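Long-range contacts in ribonucleotide monophosphatase NagD (PDB 2C4N), which catalyses the metal-dependent removal of phosphate from ribonucleoside 5'-phosphates and probably from a broad range of other phosphorylated compounds: residues I3-C8 against G35-L40; V67-A72 against R183-K188; Y88-G93 against H128-F133; P111-V116 against R139-N144; D201-D206 against D228-M233. All blocks are in the same frame, centred on the assembly; numbering follows the deposited sequence.

Contact 1: I3-C8 against G35-L40; sequences IKNVIC and GLPLVL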
# COMPACT_ATOMS: atom_id res chain seq x y z
N ILE A 3 -16.62 36.41 -1.35
CA ILE A 3 -16.20 35.91 -0.07
C ILE A 3 -16.93 36.55 1.08
O ILE A 3 -16.80 37.71 1.27
CB ILE A 3 -14.72 36.06 0.10
CG1 ILE A 3 -13.97 35.30 -0.95
CG2 ILE A 3 -14.36 35.54 1.42
CD1 ILE A 3 -12.56 35.55 -0.97
N LYS A 4 -17.71 35.77 1.83
CA LYS A 4 -18.46 36.31 2.96
C LYS A 4 -18.07 35.61 4.26
O LYS A 4 -18.43 36.06 5.35
CB LYS A 4 -19.96 36.13 2.73
CG LYS A 4 -20.51 36.85 1.52
CD LYS A 4 -22.01 36.60 1.37
CE LYS A 4 -22.59 37.32 0.18
NZ LYS A 4 -24.05 37.03 0.03
N ASN A 5 -17.34 34.50 4.14
CA ASN A 5 -16.91 33.71 5.30
C ASN A 5 -15.47 33.27 5.09
O ASN A 5 -15.01 33.13 3.95
CB ASN A 5 -17.80 32.48 5.45
CG ASN A 5 -19.28 32.81 5.38
OD1 ASN A 5 -19.88 33.22 6.38
ND2 ASN A 5 -19.87 32.64 4.20
N VAL A 6 -14.75 33.02 6.18
CA VAL A 6 -13.36 32.62 6.07
C VAL A 6 -12.95 31.49 7.00
O VAL A 6 -13.21 31.55 8.20
CB VAL A 6 -12.41 33.81 6.35
CG1 VAL A 6 -10.95 33.35 6.25
CG2 VAL A 6 -12.68 34.95 5.37
N ILE A 7 -12.32 30.46 6.44
CA ILE A 7 -11.80 29.35 7.22
C ILE A 7 -10.29 29.53 7.07
O ILE A 7 -9.78 29.56 5.95
CB ILE A 7 -12.17 27.97 6.65
CG1 ILE A 7 -13.67 27.72 6.80
CG2 ILE A 7 -11.39 26.88 7.39
CD1 ILE A 7 -14.13 26.39 6.20
N CYS A 8 -9.59 29.69 8.18
CA CYS A 8 -8.15 29.88 8.10
C CYS A 8 -7.41 28.86 8.92
O CYS A 8 -7.63 28.72 10.13
CB CYS A 8 -7.78 31.29 8.56
SG CYS A 8 -6.02 31.70 8.36
N GLY A 35 -16.91 41.92 9.77
CA GLY A 35 -18.05 41.13 10.19
C GLY A 35 -18.20 39.80 9.46
O GLY A 35 -19.29 39.24 9.43
N LEU A 36 -17.12 39.29 8.89
CA LEU A 36 -17.16 38.03 8.17
C LEU A 36 -16.99 36.87 9.14
O LEU A 36 -16.06 36.86 9.94
CB LEU A 36 -16.05 37.97 7.12
CG LEU A 36 -15.89 39.12 6.11
CD1 LEU A 36 -14.75 38.78 5.16
CD2 LEU A 36 -17.18 39.33 5.34
N PRO A 37 -17.90 35.88 9.10
CA PRO A 37 -17.75 34.74 10.02
C PRO A 37 -16.35 34.15 9.83
O PRO A 37 -15.87 34.04 8.71
CB PRO A 37 -18.87 33.80 9.59
CG PRO A 37 -19.94 34.78 9.17
CD PRO A 37 -19.16 35.78 8.35
N LEU A 38 -15.71 33.78 10.94
CA LEU A 38 -14.36 33.25 10.89
C LEU A 38 -14.17 31.98 11.71
O LEU A 38 -14.65 31.87 12.84
CB LEU A 38 -13.37 34.30 11.39
CG LEU A 38 -11.90 33.91 11.53
CD1 LEU A 38 -11.29 33.76 10.14
CD2 LEU A 38 -11.15 34.99 12.32
N VAL A 39 -13.46 31.02 11.12
CA VAL A 39 -13.15 29.77 11.81
C VAL A 39 -11.66 29.53 11.67
O VAL A 39 -11.12 29.57 10.56
CB VAL A 39 -13.91 28.58 11.19
CG1 VAL A 39 -13.35 27.27 11.72
CG2 VAL A 39 -15.39 28.68 11.52
N LEU A 40 -10.98 29.33 12.80
CA LEU A 40 -9.56 29.05 12.80
C LEU A 40 -9.48 27.54 12.99
O LEU A 40 -9.79 27.01 14.06
CB LEU A 40 -8.85 29.81 13.92
CG LEU A 40 -8.98 31.33 13.81
CD1 LEU A 40 -8.06 31.99 14.84
CD2 LEU A 40 -8.60 31.79 12.39

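Contact 2: V67-A72 against R183-K188; sequences VFYTSA and RAALNK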
# COMPACT_ATOMS: atom_id res chain seq x y z
N VAL A 67 -13.92 31.14 17.85
CA VAL A 67 -13.52 30.99 16.46
C VAL A 67 -12.76 29.71 16.18
O VAL A 67 -12.72 29.26 15.03
CB VAL A 67 -12.68 32.19 15.95
CG1 VAL A 67 -13.48 33.47 16.07
CG2 VAL A 67 -11.36 32.29 16.72
N PHE A 68 -12.18 29.09 17.20
CA PHE A 68 -11.41 27.86 16.99
C PHE A 68 -12.24 26.61 16.72
O PHE A 68 -13.30 26.41 17.30
CB PHE A 68 -10.47 27.59 18.17
CG PHE A 68 -9.42 28.64 18.34
CD1 PHE A 68 -9.59 29.68 19.25
CD2 PHE A 68 -8.28 28.62 17.54
CE1 PHE A 68 -8.64 30.70 19.35
CE2 PHE A 68 -7.33 29.63 17.63
CZ PHE A 68 -7.51 30.67 18.54
N TYR A 69 -11.74 25.77 15.82
CA TYR A 69 -12.40 24.52 15.49
C TYR A 69 -11.30 23.49 15.27
O TYR A 69 -10.50 23.62 14.34
CB TYR A 69 -13.26 24.68 14.22
CG TYR A 69 -14.32 23.62 14.08
CD1 TYR A 69 -15.25 23.39 15.10
CD2 TYR A 69 -14.42 22.85 12.92
CE1 TYR A 69 -16.24 22.42 14.98
CE2 TYR A 69 -15.41 21.87 12.79
CZ TYR A 69 -16.32 21.66 13.82
OH TYR A 69 -17.30 20.70 13.69
N THR A 70 -11.25 22.48 16.13
CA THR A 70 -10.24 21.44 16.03
C THR A 70 -10.86 20.14 15.56
O THR A 70 -12.08 20.00 15.51
CB THR A 70 -9.60 21.17 17.40
OG1 THR A 70 -10.55 20.48 18.22
CG2 THR A 70 -9.21 22.48 18.08
N SER A 71 -10.01 19.17 15.23
CA SER A 71 -10.49 17.87 14.78
C SER A 71 -11.22 17.16 15.91
O SER A 71 -11.99 16.23 15.65
CB SER A 71 -9.33 17.01 14.28
OG SER A 71 -8.36 16.81 15.29
N ALA A 72 -10.99 17.58 17.15
CA ALA A 72 -11.66 16.95 18.29
C ALA A 72 -13.09 17.45 18.35
O ALA A 72 -14.02 16.68 18.57
CB ALA A 72 -10.92 17.29 19.60
N ARG A 183 -17.15 20.93 5.70
CA ARG A 183 -18.60 21.03 5.77
C ARG A 183 -19.00 21.38 7.20
O ARG A 183 -19.87 22.24 7.42
CB ARG A 183 -19.25 19.69 5.37
CG ARG A 183 -19.85 19.70 3.97
CD ARG A 183 -20.92 20.77 3.87
NE ARG A 183 -20.92 21.42 2.56
CZ ARG A 183 -21.58 22.54 2.29
NH1 ARG A 183 -22.29 23.14 3.24
NH2 ARG A 183 -21.53 23.06 1.07
N ALA A 184 -18.36 20.73 8.16
CA ALA A 184 -18.64 20.98 9.57
C ALA A 184 -18.30 22.42 9.93
O ALA A 184 -19.02 23.07 10.69
CB ALA A 184 -17.82 20.02 10.44
N ALA A 185 -17.20 22.92 9.38
CA ALA A 185 -16.78 24.29 9.64
C ALA A 185 -17.79 25.28 9.05
O ALA A 185 -18.12 26.29 9.68
CB ALA A 185 -15.39 24.54 9.05
N LEU A 186 -18.28 24.98 7.85
CA LEU A 186 -19.28 25.82 7.20
C LEU A 186 -20.56 25.85 8.04
O LEU A 186 -21.16 26.90 8.24
CB LEU A 186 -19.61 25.30 5.79
CG LEU A 186 -18.53 25.38 4.71
CD1 LEU A 186 -19.01 24.66 3.46
CD2 LEU A 186 -18.21 26.83 4.40
N ASN A 187 -20.99 24.71 8.52
CA ASN A 187 -22.17 24.64 9.34
C ASN A 187 -21.98 25.46 10.60
O ASN A 187 -22.89 26.04 11.08
CB ASN A 187 -22.62 23.19 9.69
CG ASN A 187 -22.88 22.28 8.44
OD1 ASN A 187 -23.02 22.75 7.34
ND2 ASN A 187 -22.89 20.98 8.66
N LYS A 188 -20.78 25.48 11.12
CA LYS A 188 -20.48 26.27 12.32
C LYS A 188 -20.69 27.75 12.04
O LYS A 188 -21.09 28.51 12.93
CB LYS A 188 -19.03 26.01 12.77
CG LYS A 188 -18.53 26.89 13.91
CD LYS A 188 -17.13 26.45 14.37
CE LYS A 188 -16.43 27.47 15.27
NZ LYS A 188 -17.07 27.63 16.60

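Contact 3: Y88-G93 against H128-F133; sequences YVVGEG and HKAAYF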
# COMPACT_ATOMS: atom_id res chain seq x y z
N TYR A 88 -15.10 3.49 22.96
CA TYR A 88 -13.84 3.18 23.60
C TYR A 88 -12.94 4.24 22.98
O TYR A 88 -12.80 4.30 21.75
CB TYR A 88 -13.34 1.77 23.25
CG TYR A 88 -11.95 1.52 23.77
CD1 TYR A 88 -10.86 1.44 22.90
CD2 TYR A 88 -11.71 1.45 25.14
CE1 TYR A 88 -9.57 1.29 23.38
CE2 TYR A 88 -10.41 1.30 25.63
CZ TYR A 88 -9.35 1.22 24.75
OH TYR A 88 -8.06 1.10 25.23
N VAL A 89 -12.34 5.08 23.81
CA VAL A 89 -11.51 6.15 23.30
C VAL A 89 -10.03 6.01 23.59
O VAL A 89 -9.63 5.71 24.71
CB VAL A 89 -11.99 7.52 23.85
CG1 VAL A 89 -11.14 8.65 23.28
CG2 VAL A 89 -13.46 7.74 23.49
N VAL A 90 -9.24 6.21 22.55
CA VAL A 90 -7.79 6.18 22.66
C VAL A 90 -7.42 7.65 22.48
O VAL A 90 -7.23 8.12 21.37
CB VAL A 90 -7.14 5.34 21.53
CG1 VAL A 90 -5.62 5.43 21.62
CG2 VAL A 90 -7.59 3.89 21.64
N GLY A 91 -7.36 8.37 23.59
CA GLY A 91 -7.05 9.78 23.52
C GLY A 91 -7.15 10.40 24.90
O GLY A 91 -7.41 9.69 25.87
N GLU A 92 -6.95 11.70 25.00
CA GLU A 92 -7.00 12.35 26.30
C GLU A 92 -7.32 13.83 26.17
O GLU A 92 -7.27 14.39 25.08
CB GLU A 92 -5.66 12.18 27.01
CG GLU A 92 -4.49 12.92 26.33
CD GLU A 92 -3.12 12.54 26.89
OE1 GLU A 92 -3.07 11.96 28.00
OE2 GLU A 92 -2.09 12.82 26.23
N GLY A 93 -7.65 14.45 27.30
CA GLY A 93 -7.94 15.87 27.31
C GLY A 93 -9.16 16.37 26.56
O GLY A 93 -10.28 15.89 26.77
N HIS A 128 -4.37 -3.08 21.73
CA HIS A 128 -5.02 -4.39 21.81
C HIS A 128 -6.54 -4.26 21.85
O HIS A 128 -7.25 -4.84 21.03
CB HIS A 128 -4.53 -5.14 23.05
CG HIS A 128 -5.26 -6.42 23.32
ND1 HIS A 128 -5.53 -6.87 24.59
CD2 HIS A 128 -5.76 -7.35 22.48
CE1 HIS A 128 -6.18 -8.02 24.53
NE2 HIS A 128 -6.33 -8.33 23.25
N LYS A 129 -7.05 -3.50 22.82
CA LYS A 129 -8.49 -3.32 22.95
C LYS A 129 -9.11 -2.67 21.73
O LYS A 129 -10.15 -3.12 21.25
CB LYS A 129 -8.81 -2.48 24.19
CG LYS A 129 -8.48 -3.14 25.52
CD LYS A 129 -9.09 -2.34 26.66
CE LYS A 129 -8.57 -2.78 28.01
NZ LYS A 129 -9.16 -1.94 29.10
N ALA A 130 -8.49 -1.61 21.23
CA ALA A 130 -9.01 -0.93 20.05
C ALA A 130 -9.08 -1.89 18.87
O ALA A 130 -10.08 -1.94 18.16
CB ALA A 130 -8.12 0.28 19.71
N ALA A 131 -8.02 -2.66 18.68
CA ALA A 131 -7.97 -3.62 17.58
C ALA A 131 -9.05 -4.69 17.75
O ALA A 131 -9.72 -5.07 16.79
CB ALA A 131 -6.59 -4.28 17.51
N TYR A 132 -9.22 -5.16 18.98
CA TYR A 132 -10.23 -6.17 19.29
C TYR A 132 -11.63 -5.66 18.96
O TYR A 132 -12.41 -6.36 18.31
CB TYR A 132 -10.16 -6.53 20.77
CG TYR A 132 -11.27 -7.44 21.24
CD1 TYR A 132 -11.23 -8.81 20.99
CD2 TYR A 132 -12.37 -6.93 21.91
CE1 TYR A 132 -12.26 -9.65 21.41
CE2 TYR A 132 -13.41 -7.75 22.34
CZ TYR A 132 -13.35 -9.11 22.08
OH TYR A 132 -14.38 -9.93 22.50
N PHE A 133 -11.96 -4.45 19.40
CA PHE A 133 -13.28 -3.88 19.13
C PHE A 133 -13.52 -3.61 17.65
O PHE A 133 -14.60 -3.90 17.13
CB PHE A 133 -13.48 -2.58 19.93
CG PHE A 133 -13.52 -2.79 21.42
CD1 PHE A 133 -14.36 -3.75 21.98
CD2 PHE A 133 -12.74 -2.00 22.27
CE1 PHE A 133 -14.41 -3.93 23.36
CE2 PHE A 133 -12.79 -2.18 23.65
CZ PHE A 133 -13.63 -3.15 24.20

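Contact 4: P111-V116 against R139-N144; sequences PDFVIV and RFIATN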
# COMPACT_ATOMS: atom_id res chain seq x y z
N PRO A 111 -18.59 -1.24 23.32
CA PRO A 111 -18.63 0.11 22.74
C PRO A 111 -19.16 0.08 21.31
O PRO A 111 -18.97 -0.90 20.60
CB PRO A 111 -17.17 0.55 22.80
CG PRO A 111 -16.42 -0.75 22.58
CD PRO A 111 -17.20 -1.72 23.45
N ASP A 112 -19.85 1.15 20.91
CA ASP A 112 -20.38 1.24 19.55
C ASP A 112 -19.28 1.75 18.63
O ASP A 112 -19.19 1.34 17.47
CB ASP A 112 -21.55 2.22 19.50
CG ASP A 112 -22.69 1.83 20.42
OD1 ASP A 112 -23.20 0.70 20.29
OD2 ASP A 112 -23.08 2.66 21.27
N PHE A 113 -18.45 2.64 19.16
CA PHE A 113 -17.35 3.25 18.42
C PHE A 113 -16.00 3.07 19.09
O PHE A 113 -15.92 2.91 20.31
CB PHE A 113 -17.51 4.77 18.29
CG PHE A 113 -18.80 5.21 17.69
CD1 PHE A 113 -19.96 5.26 18.46
CD2 PHE A 113 -18.85 5.60 16.36
CE1 PHE A 113 -21.15 5.70 17.90
CE2 PHE A 113 -20.04 6.05 15.80
CZ PHE A 113 -21.20 6.10 16.57
N VAL A 114 -14.95 3.13 18.28
CA VAL A 114 -13.57 3.11 18.76
C VAL A 114 -13.11 4.44 18.19
O VAL A 114 -13.14 4.65 16.98
CB VAL A 114 -12.73 1.97 18.15
CG1 VAL A 114 -11.24 2.25 18.38
CG2 VAL A 114 -13.10 0.64 18.79
N ILE A 115 -12.74 5.37 19.06
CA ILE A 115 -12.32 6.69 18.63
C ILE A 115 -10.87 6.92 19.00
O ILE A 115 -10.49 6.79 20.16
CB ILE A 115 -13.18 7.78 19.29
CG1 ILE A 115 -14.66 7.48 19.05
CG2 ILE A 115 -12.79 9.14 18.74
CD1 ILE A 115 -15.59 8.35 19.85
N VAL A 116 -10.06 7.27 18.01
CA VAL A 116 -8.65 7.51 18.24
C VAL A 116 -8.28 8.96 17.98
O VAL A 116 -8.57 9.50 16.91
CB VAL A 116 -7.76 6.60 17.34
CG1 VAL A 116 -6.28 6.82 17.69
CG2 VAL A 116 -8.14 5.14 17.53
N ARG A 139 -17.50 0.82 15.18
CA ARG A 139 -17.29 1.87 14.19
C ARG A 139 -15.98 2.59 14.51
O ARG A 139 -15.82 3.19 15.58
CB ARG A 139 -18.50 2.82 14.19
CG ARG A 139 -19.79 2.11 13.75
CD ARG A 139 -21.04 2.95 13.98
NE ARG A 139 -21.07 4.18 13.19
CZ ARG A 139 -22.09 5.02 13.16
NH1 ARG A 139 -23.18 4.77 13.88
NH2 ARG A 139 -22.04 6.12 12.41
N PHE A 140 -15.04 2.51 13.57
CA PHE A 140 -13.69 3.06 13.70
C PHE A 140 -13.55 4.51 13.19
O PHE A 140 -13.59 4.77 11.98
CB PHE A 140 -12.75 2.11 12.93
CG PHE A 140 -11.28 2.28 13.25
CD1 PHE A 140 -10.84 3.00 14.35
CD2 PHE A 140 -10.33 1.65 12.44
CE1 PHE A 140 -9.47 3.11 14.64
CE2 PHE A 140 -8.97 1.75 12.71
CZ PHE A 140 -8.53 2.48 13.81
N ILE A 141 -13.39 5.45 14.12
CA ILE A 141 -13.26 6.87 13.81
C ILE A 141 -11.96 7.42 14.38
O ILE A 141 -11.57 7.07 15.49
CB ILE A 141 -14.41 7.71 14.45
CG1 ILE A 141 -15.76 7.03 14.23
CG2 ILE A 141 -14.41 9.11 13.88
CD1 ILE A 141 -16.17 6.91 12.79
N ALA A 142 -11.30 8.30 13.63
CA ALA A 142 -10.05 8.90 14.07
C ALA A 142 -10.09 10.40 13.80
O ALA A 142 -10.64 10.84 12.79
CB ALA A 142 -8.86 8.26 13.35
N THR A 143 -9.50 11.20 14.69
CA THR A 143 -9.53 12.65 14.53
C THR A 143 -8.77 13.20 13.32
O THR A 143 -9.29 14.06 12.61
CB THR A 143 -9.03 13.37 15.81
OG1 THR A 143 -7.69 12.96 16.12
CG2 THR A 143 -9.94 13.06 16.99
N ASN A 144 -7.56 12.73 13.08
CA ASN A 144 -6.78 13.24 11.95
C ASN A 144 -5.74 12.21 11.48
O ASN A 144 -5.20 11.46 12.29
CB ASN A 144 -6.10 14.56 12.33
CG ASN A 144 -5.17 14.43 13.53
OD1 ASN A 144 -5.59 14.05 14.63
ND2 ASN A 144 -3.90 14.76 13.32

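Contact 5: D201-D206 against D228-M233; sequences DNLRTD and DDIDSM. With MG (magnesium ion), chain B; PO4 (phosphate ion), chain C.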
# COMPACT_ATOMS: atom_id res chain seq x y z
N ASP A 201 -1.61 26.33 4.31
CA ASP A 201 -0.23 26.21 3.85
C ASP A 201 0.10 24.84 3.26
O ASP A 201 1.17 24.66 2.69
CB ASP A 201 0.74 26.49 4.99
CG ASP A 201 0.62 25.46 6.10
OD1 ASP A 201 -0.51 25.29 6.59
OD2 ASP A 201 1.64 24.83 6.46
N ASN A 202 -0.81 23.88 3.41
CA ASN A 202 -0.57 22.54 2.90
C ASN A 202 -1.47 22.17 1.72
O ASN A 202 -2.68 21.97 1.89
CB ASN A 202 -0.77 21.51 4.01
CG ASN A 202 -0.19 20.15 3.66
OD1 ASN A 202 -0.11 19.79 2.49
ND2 ASN A 202 0.22 19.40 4.68
N LEU A 203 -0.88 22.08 0.54
CA LEU A 203 -1.63 21.74 -0.66
C LEU A 203 -2.40 20.43 -0.53
O LEU A 203 -3.52 20.32 -1.01
CB LEU A 203 -0.67 21.63 -1.86
CG LEU A 203 -0.23 22.94 -2.53
CD1 LEU A 203 0.99 22.69 -3.39
CD2 LEU A 203 -1.38 23.49 -3.36
N ARG A 204 -1.78 19.45 0.12
CA ARG A 204 -2.39 18.14 0.27
C ARG A 204 -3.44 17.99 1.36
O ARG A 204 -4.05 16.93 1.49
CB ARG A 204 -1.29 17.09 0.46
CG ARG A 204 -0.34 17.04 -0.73
CD ARG A 204 0.79 16.04 -0.57
NE ARG A 204 1.74 16.15 -1.68
CZ ARG A 204 1.49 15.76 -2.93
NH1 ARG A 204 0.32 15.22 -3.25
NH2 ARG A 204 2.41 15.94 -3.87
N THR A 205 -3.67 19.04 2.14
CA THR A 205 -4.68 18.97 3.19
C THR A 205 -5.65 20.15 3.16
O THR A 205 -6.84 19.96 2.89
CB THR A 205 -4.02 18.86 4.59
OG1 THR A 205 -3.24 20.02 4.86
CG2 THR A 205 -3.11 17.62 4.65
N ASP A 206 -5.16 21.36 3.40
CA ASP A 206 -6.04 22.53 3.38
C ASP A 206 -6.63 22.76 2.00
O ASP A 206 -7.84 22.90 1.83
CB ASP A 206 -5.27 23.79 3.78
CG ASP A 206 -4.58 23.66 5.11
OD1 ASP A 206 -5.29 23.50 6.13
OD2 ASP A 206 -3.34 23.73 5.14
N ASP A 228 6.68 25.82 -6.12
CA ASP A 228 6.87 24.87 -7.20
C ASP A 228 6.03 23.61 -7.06
O ASP A 228 5.89 22.84 -8.01
CB ASP A 228 8.35 24.50 -7.36
CG ASP A 228 8.94 23.85 -6.12
OD1 ASP A 228 8.19 23.22 -5.35
OD2 ASP A 228 10.17 23.97 -5.93
N ASP A 229 5.44 23.40 -5.88
CA ASP A 229 4.61 22.22 -5.66
C ASP A 229 3.29 22.26 -6.45
O ASP A 229 2.64 21.23 -6.60
CB ASP A 229 4.28 22.05 -4.17
CG ASP A 229 5.47 21.62 -3.34
OD1 ASP A 229 6.35 20.91 -3.87
OD2 ASP A 229 5.54 21.99 -2.14
N ILE A 230 2.91 23.43 -6.95
CA ILE A 230 1.66 23.55 -7.69
C ILE A 230 1.75 23.22 -9.18
O ILE A 230 0.74 22.97 -9.83
CB ILE A 230 1.05 24.97 -7.57
CG1 ILE A 230 1.84 25.96 -8.44
CG2 ILE A 230 1.04 25.43 -6.12
CD1 ILE A 230 1.07 27.23 -8.80
N ASP A 231 2.97 23.20 -9.71
CA ASP A 231 3.19 22.94 -11.13
C ASP A 231 2.53 21.65 -11.62
O ASP A 231 1.77 21.66 -12.59
CB ASP A 231 4.69 22.91 -11.46
CG ASP A 231 5.40 24.20 -11.07
OD1 ASP A 231 4.73 25.24 -10.94
OD2 ASP A 231 6.65 24.18 -10.91
N SER A 232 2.82 20.55 -10.94
CA SER A 232 2.28 19.25 -11.33
C SER A 232 0.94 18.93 -10.67
O SER A 232 0.32 17.91 -10.98
CB SER A 232 3.30 18.15 -11.01
OG SER A 232 3.61 18.14 -9.63
N MET A 233 0.50 19.79 -9.76
CA MET A 233 -0.76 19.58 -9.04
C MET A 233 -1.99 19.53 -9.95
O MET A 233 -2.21 20.42 -10.78
CB MET A 233 -0.96 20.69 -7.99
CG MET A 233 -0.24 20.46 -6.66
SD MET A 233 -1.13 19.30 -5.59
CE MET A 233 0.21 18.55 -4.63
MG MG B . -1.01 24.09 8.45
P PO4 C . -2.15 19.25 8.35
O1 PO4 C . -2.15 19.74 9.75
O2 PO4 C . -0.76 19.19 7.85
O3 PO4 C . -2.76 17.90 8.30
O4 PO4 C . -2.95 20.18 7.51
O HOH W 1 1.03 22.96 8.41
O HOH W 2 -2.03 22.66 6.94

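Contact 1: I3-C8 against G35-L40
Val-6 and Leu-38 pack against each other on one face of a pair of parallel strands, their side chains crossing at a slant. Leu-38 holds CG anti to its own N (chi1 175°). A turn at chi2 of 71° then brings Leu-38 CD1 back to the neighbouring strand, 3.9 Å from Val-6 CG1. Two residues on, Leu-40 CD2 reaches Cys-8 CB at 3.9 Å on the same face. Leu-40 has CG beside the backbone N (chi1 -61°), so the two leucines reach across by different bends. Helix 24-33 covers this face, with Ile-31 on Val-6, Phe-27 on Cys-8 and Leu-28 on Leu-40. It is the helix in the connection between the two strands, which lie side by side in the Rossmann-like core sheet of the HAD superfamily. Cys-8 directly precedes Asp-9, a magnesium ligand at the end of the first strand. Ile-7 and Val-39 point to the other face and touch each other only loosely. Met-189 of helix 180-189 packs on both.

Three backbone bonds fix the pairing. Val-6 N gives to Pro-37 O at 2.9 Å, Val-39 N to Val-6 O at 3.0 Å, and Cys-8 N to Val-39 O at 2.8 Å. At the N-terminal end the Pro-37 ring lies close to two oxygens, as C-H contacts: Pro-37 CD is 3.1 Å from Lys-4 O, and Pro-37 CG 3.2 Å from Asn-5 OD1. Asn-5 ND2 makes a weak hydrogen bond to Glu-195 O. Leu-36 sets CB and CD2 against Lys-4 O.

Contact 2: V67-A72 against R183-K188
Tyr-69 and Ala-185 bring the backbones nearest, with CA atoms 7.3 Å apart. Strand 68-70 and the helix segment run at 152° to each other, and their axes come within 10.2 Å. No hydrogen bond joins them, so side chains carry the contact. Tyr-69 has CG anti to its N (chi1 -160°), and the ring extends to the helix. Ala-184 CB sits at the ring edge, near its plane, 3.4 Å from Tyr-69 OH. Ala-185 CB lies 4.3 Å from Tyr-69 CD2. Lys-188 runs past the ring in the opposite direction, with CD 3.7 Å from Tyr-69 CD1. Its chain then bends at chi4 (68°), and NZ bonds to Ser-66 O. The phenol oxygen is hydrogen-bonded to Asp-77 OD2. An alanine in place of Tyr-69 is likely to open a gap beside Ala-184 and the Lys-188 methylenes and to leave Asp-77 without this partner. Strand 68-70 is the outermost strand on its side of the core sheet, and helix 180-189 lies against the sheet face that also carries Ile-7 and Val-39. Such a helix laid over a parallel sheet is characteristic of the alpha/beta core of HAD phosphatases.

Contact 3: Y88-G93 against H128-F133
Helix 124-135 lies against the four-stranded parallel sheet of the C2-type cap domain, and Tyr-88 on strand 86-90 meets it at Lys-129, Ala-130 and Phe-133. The axes of the strand and helix segments come within 9.3 Å. Tyr-88 turns CG anti to its N (chi1 172°), which carries the ring out to the helix. Phe-133 CE2 comes over one face of this ring, 3.8 Å from Tyr-88 CG. The two rings are oblique, with planes at 53° and centroids 5.4 Å apart. Toward the phenol end, Lys-129 crosses the tyrosine at about a right angle. Lys-129 CB is 3.8 Å from Tyr-88 CZ, and Lys-129 CD 3.9 Å from Tyr-88 OH. The lysine chain continues extended, and NZ forms a salt bridge with Asp-108. The cap is inserted into the core of this HAD phosphatase. Helix 124-135 connects two neighbouring strands of the cap sheet, 105-116 and 139-142, in a beta-alpha-beta unit. Ala-130 is small enough for the ring to come close to the helix backbone, with Tyr-88 CE1 3.8 Å from Ala-130 N. Ala-130 CB also meets Val-90 CG2 at 4.1 Å. A serine in place of Tyr-88 would probably leave a gap between strand and helix and strip Phe-133 CE2 and the Lys-129 methylenes of the ring they pack on. Elsewhere on the helix, His-128 meets Tyr-153 of the third subunit edge-to-face.

Contact 4: P111-V116 against R139-N144
Phe-113 sets its CE2 over one face of the Arg-139 guanidinium, toward its rim and 3.4 Å from Arg-139 NE. The two side chains lie side by side and point the same way, with their planes 40° apart. Matching chi1 values, with CG beside the backbone N in both, start the two chains side by side, and a bend of Arg-139 at chi3 (64°) turns the guanidinium onto Phe-113. Arg-139 NH2 bonds to Gln-82 OE1 and to Pro-234 O of the second subunit, so the group is fixed at its far end too. Ile-141 CG1 adds a contact to Phe-113 CD2 at 4.0 Å. On the other face, Val-116 CG2 touches the edge of the Phe-140 ring, 3.8 Å from CE1. Helices 124-135 and 156-167 cover that side. Five backbone bonds join the strands. Arg-139 N gives to Asp-112 O at one end, and Thr-143 N to Val-116 O, 2.9 Å, at the other. Just beyond, Thr-143 OG1 gives to Asn-144 OD1 at 2.8 Å, and Asn-144 ND2 bonds to Asp-146, which probably confers substrate specificity. Strand 105-116, helix 124-135 and strand 139-142 form a beta-alpha-beta unit of the C2-type cap domain.

Contact 5: D201-D206 against D228-M233
Leu-203 and Arg-204, which pack on the loop 228-233, lie between Asp-201 and Asp-206, the two acidic residues of HAD motif IV, at the end of strand 196-200 and the start of helix 203-212. Asp-201 binds the magnesium ion through OD1 at 2.3 Å, together with Asp-9, Asp-11 and waters. Leu-203 points to the loop, and its CD1 does most of the touching. Leu-203 CD1 lies 3.4 Å from Asp-229 CB, a tight fit, and 3.9 Å from Ile-230 CG2. Met-233 bends at chi2 (-79°) and lays CE over one face of the Arg-204 guanidinium, toward its rim, 3.5 Å from NH2. The arginine, a probable substrate-binding residue, thus has one face covered by a methyl group. On the metal side, Thr-205 OG1 gives to phosphate O4 at 2.7 Å. Lys-176 also binds this phosphate and forms a salt bridge with Asp-206 OD1. A metal-bound water joins Asp-206 OD2 and phosphate O4; the phosphate probably came from the crystallisation liquor. Asn-202 caps the helix, its OD1 accepting from Arg-204 N at 2.9 Å. Asn-202 N gives to the anti lone pair of Asp-206 OD2 at 3.1 Å.

Contacts 1, 2 and 5 belong to the core domain, contacts 3 and 4 to the C2-type cap. Contacts 1 and 2 touch, because strands 38-42 and 68-70 are neighbours in the core sheet. Contacts 3 and 4, centres 8 Å apart, share the cap sheet and alternate along the chain; helix 124-135, part of contact 3, packs on and connects the strands of contact 4. Both nest in the loop closed by contact 2, so the cap is inserted between two parts of the core. Contacts 2 and 4 meet through Ser-71 and Thr-143 where cap and core adjoin, near probable substrate-binding residues. Contact 5 comes last, its centre about 22 Å from that of contact 1, and carries a magnesium ligand.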